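PDB 6O38: type II secretion chaperone CpaB from Acinetobacter nosocomialis M2, which binds the secreted metalloprotease CpaA in a chaperone-substrate complex and probably prepares it for export by the type II secretion system. Local coordinates for residues G[143-147]-G[148-152]. Numbering follows the deposited sequence.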
ATOM      1  N   ILE G 143      -5.206  -5.962  -0.365  1.00 59.26           N
ATOM      2  CA  ILE G 143      -5.457  -4.815   0.497  1.00 59.41           C
ATOM      3  C   ILE G 143      -4.192  -3.967   0.499  1.00 60.29           C
ATOM      4  O   ILE G 143      -3.158  -4.378   1.039  1.00 60.82           O
ATOM      5  CB  ILE G 143      -5.854  -5.244   1.915  1.00 59.48           C
ATOM      6  CG1 ILE G 143      -7.036  -6.214   1.853  1.00 59.14           C
ATOM      7  CG2 ILE G 143      -6.198  -4.031   2.766  1.00 59.76           C
ATOM      8  CD1 ILE G 143      -7.213  -7.053   3.095  1.00 59.68           C
ATOM      9  N   PHE G 144      -4.272  -2.783  -0.104  1.00 59.25           N
ATOM     10  CA  PHE G 144      -3.125  -1.894  -0.262  1.00 59.81           C
ATOM     11  C   PHE G 144      -3.351  -0.641   0.575  1.00 60.35           C
ATOM     12  O   PHE G 144      -4.186   0.203   0.230  1.00 60.72           O
ATOM     13  CB  PHE G 144      -2.912  -1.542  -1.733  1.00 60.29           C
ATOM     14  CG  PHE G 144      -2.656  -2.735  -2.608  1.00 59.92           C
ATOM     15  CD1 PHE G 144      -1.694  -3.670  -2.265  1.00 59.64           C
ATOM     16  CD2 PHE G 144      -3.380  -2.923  -3.775  1.00 60.14           C
ATOM     17  CE1 PHE G 144      -1.457  -4.769  -3.069  1.00 59.38           C
ATOM     18  CE2 PHE G 144      -3.147  -4.021  -4.582  1.00 59.92           C
ATOM     19  CZ  PHE G 144      -2.185  -4.944  -4.229  1.00 59.43           C
ATOM     20  N   THR G 145      -2.604  -0.520   1.667  1.00 60.67           N
ATOM     21  CA  THR G 145      -2.626   0.657   2.521  1.00 61.38           C
ATOM     22  C   THR G 145      -1.219   1.229   2.633  1.00 62.40           C
ATOM     23  O   THR G 145      -0.231   0.593   2.257  1.00 62.65           O
ATOM     24  CB  THR G 145      -3.173   0.329   3.916  1.00 61.49           C
ATOM     25  OG1 THR G 145      -2.201  -0.429   4.646  1.00 62.08           O
ATOM     26  CG2 THR G 145      -4.465  -0.467   3.816  1.00 60.74           C
ATOM     27  N   GLU G 146      -1.137   2.454   3.154  1.00 63.27           N
ATOM     28  CA  GLU G 146       0.165   3.063   3.397  1.00 64.68           C
ATOM     29  C   GLU G 146       0.916   2.372   4.529  1.00 65.33           C
ATOM     30  O   GLU G 146       2.142   2.499   4.610  1.00 66.77           O
ATOM     31  CB  GLU G 146       0.004   4.553   3.714  1.00 65.63           C
ATOM     32  CG  GLU G 146      -0.649   4.851   5.060  1.00 66.22           C
ATOM     33  CD  GLU G 146      -2.139   4.560   5.084  1.00 66.21           C
ATOM     34  OE1 GLU G 146      -2.728   4.346   4.004  1.00 64.59           O
ATOM     35  OE2 GLU G 146      -2.721   4.544   6.189  1.00 67.32           O
ATOM     36  N   LYS G 147       0.210   1.646   5.398  1.00 64.70           N
ATOM     37  CA  LYS G 147       0.844   0.926   6.494  1.00 65.70           C
ATOM     38  C   LYS G 147       1.353  -0.450   6.088  1.00 65.45           C
ATOM     39  O   LYS G 147       2.029  -1.101   6.891  1.00 66.69           O
ATOM     40  CB  LYS G 147      -0.126   0.791   7.671  1.00 65.65           C
ATOM     41  CG  LYS G 147      -0.480   2.115   8.331  1.00 68.25           C
ATOM     42  CD  LYS G 147      -1.448   1.919   9.488  1.00 68.82           C
ATOM     43  CE  LYS G 147      -1.753   3.238  10.182  1.00 72.31           C
ATOM     44  NZ  LYS G 147      -2.710   3.065  11.311  1.00 72.92           N
ATOM     45  N   GLY G 148       1.045  -0.909   4.887  1.00 65.08           N
ATOM     46  CA  GLY G 148       1.464  -2.227   4.450  1.00 63.89           C
ATOM     47  C   GLY G 148       0.465  -2.822   3.482  1.00 62.22           C
ATOM     48  O   GLY G 148      -0.648  -2.332   3.309  1.00 61.47           O
ATOM     49  N   ASN G 149       0.891  -3.910   2.845  1.00 61.96           N
ATOM     50  CA  ASN G 149       0.100  -4.608   1.841  1.00 60.69           C
ATOM     51  C   ASN G 149      -0.195  -6.023   2.317  1.00 60.89           C
ATOM     52  O   ASN G 149       0.693  -6.713   2.829  1.00 62.16           O
ATOM     53  CB  ASN G 149       0.836  -4.645   0.501  1.00 60.82           C
ATOM     54  CG  ASN G 149       1.244  -3.267   0.030  1.00 61.61           C
ATOM     55  OD1 ASN G 149       0.434  -2.342   0.010  1.00 61.36           O
ATOM     56  ND2 ASN G 149       2.509  -3.119  -0.341  1.00 62.88           N
ATOM     57  N   TYR G 150      -1.442  -6.451   2.150  1.00 61.13           N
ATOM     58  CA  TYR G 150      -1.895  -7.724   2.688  1.00 61.47           C
ATOM     59  C   TYR G 150      -2.670  -8.499   1.633  1.00 60.53           C
ATOM     60  O   TYR G 150      -3.509  -7.936   0.924  1.00 59.58           O
ATOM     61  CB  TYR G 150      -2.759  -7.507   3.933  1.00 61.70           C
ATOM     62  CG  TYR G 150      -2.090  -6.619   4.953  1.00 63.09           C
ATOM     63  CD1 TYR G 150      -1.213  -7.143   5.894  1.00 64.76           C
ATOM     64  CD2 TYR G 150      -2.319  -5.250   4.961  1.00 63.00           C
ATOM     65  CE1 TYR G 150      -0.590  -6.329   6.819  1.00 66.17           C
ATOM     66  CE2 TYR G 150      -1.701  -4.429   5.882  1.00 64.74           C
ATOM     67  CZ  TYR G 150      -0.840  -4.972   6.810  1.00 66.23           C
ATOM     68  OH  TYR G 150      -0.222  -4.157   7.732  1.00 68.15           O
ATOM     69  N   SER G 151      -2.375  -9.792   1.535  1.00 63.31           N
ATOM     70  CA  SER G 151      -3.044 -10.693   0.611  1.00 62.41           C
ATOM     71  C   SER G 151      -3.841 -11.730   1.391  1.00 62.17           C
ATOM     72  O   SER G 151      -3.390 -12.219   2.431  1.00 63.75           O
ATOM     73  CB  SER G 151      -2.033 -11.391  -0.300  1.00 63.42           C
ATOM     74  OG  SER G 151      -1.109 -12.155   0.456  1.00 66.16           O
ATOM     75  N   ALA G 152      -5.025 -12.062   0.883  1.00 65.95           N
ATOM     76  CA  ALA G 152      -5.893 -13.058   1.499  1.00 65.25           C
ATOM     77  C   ALA G 152      -6.275 -14.090   0.450  1.00 64.13           C
ATOM     78  O   ALA G 152      -6.803 -13.734  -0.608  1.00 62.08           O
ATOM     79  CB  ALA G 152      -7.145 -12.408   2.098  1.00 63.20           C
TER
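A chi1 of 73° tucks the T145 hydroxyl over its own backbone, toward the G148 carbonyl across the turn, while N149 turns its CG anti to its carbonyl carbon, which brings OD1 to the F144 ring. T145 OG1 donates to G148 O at 2.8 Å, in the carbonyl plane and on a lone pair, while T145 N reaches the same oxygen from a direction tilted out of that plane. G148 O is thus gripped twice by one residue. The backbone bond of the type I turn T145-G148 runs from G148 N to T145 O (3.3 Å), with the donor well above the carbonyl plane. A weak bond from K147 N to T145 OG1 adds to this. G148 has an extended backbone with positive phi (149°), a region populated chiefly by glycine. Further along, I143 and Y150 form an antiparallel hydrogen-bonded pair, with I143 N to Y150 O and Y150 N to I143 O both 2.9 Å. Between I143-Y150 and the turn, F144 and N149 form a non-hydrogen-bonded pair whose side chains rise on the other face from T145 and Y150. The N149 amide stands 80° to the phenyl plane, and OD1 comes to the ring edge, 3.4 Å from F144 CD1. On the T145 face, the edge of the Y150 ring lies near OG1, its CE2 being 4.2 Å away. This tight beta hairpin of strands 138-145 and 148-155, with E146 and K147 at the turn, lies within the antiparallel sheet, flanked by strands 127-133 and 158-163; F144 meets F127 edge-to-face and N149 packs on N533 of the CpaA chain, whereas I143 packs against strand 85-90, T145 against strand 95-106 and Y150 against both.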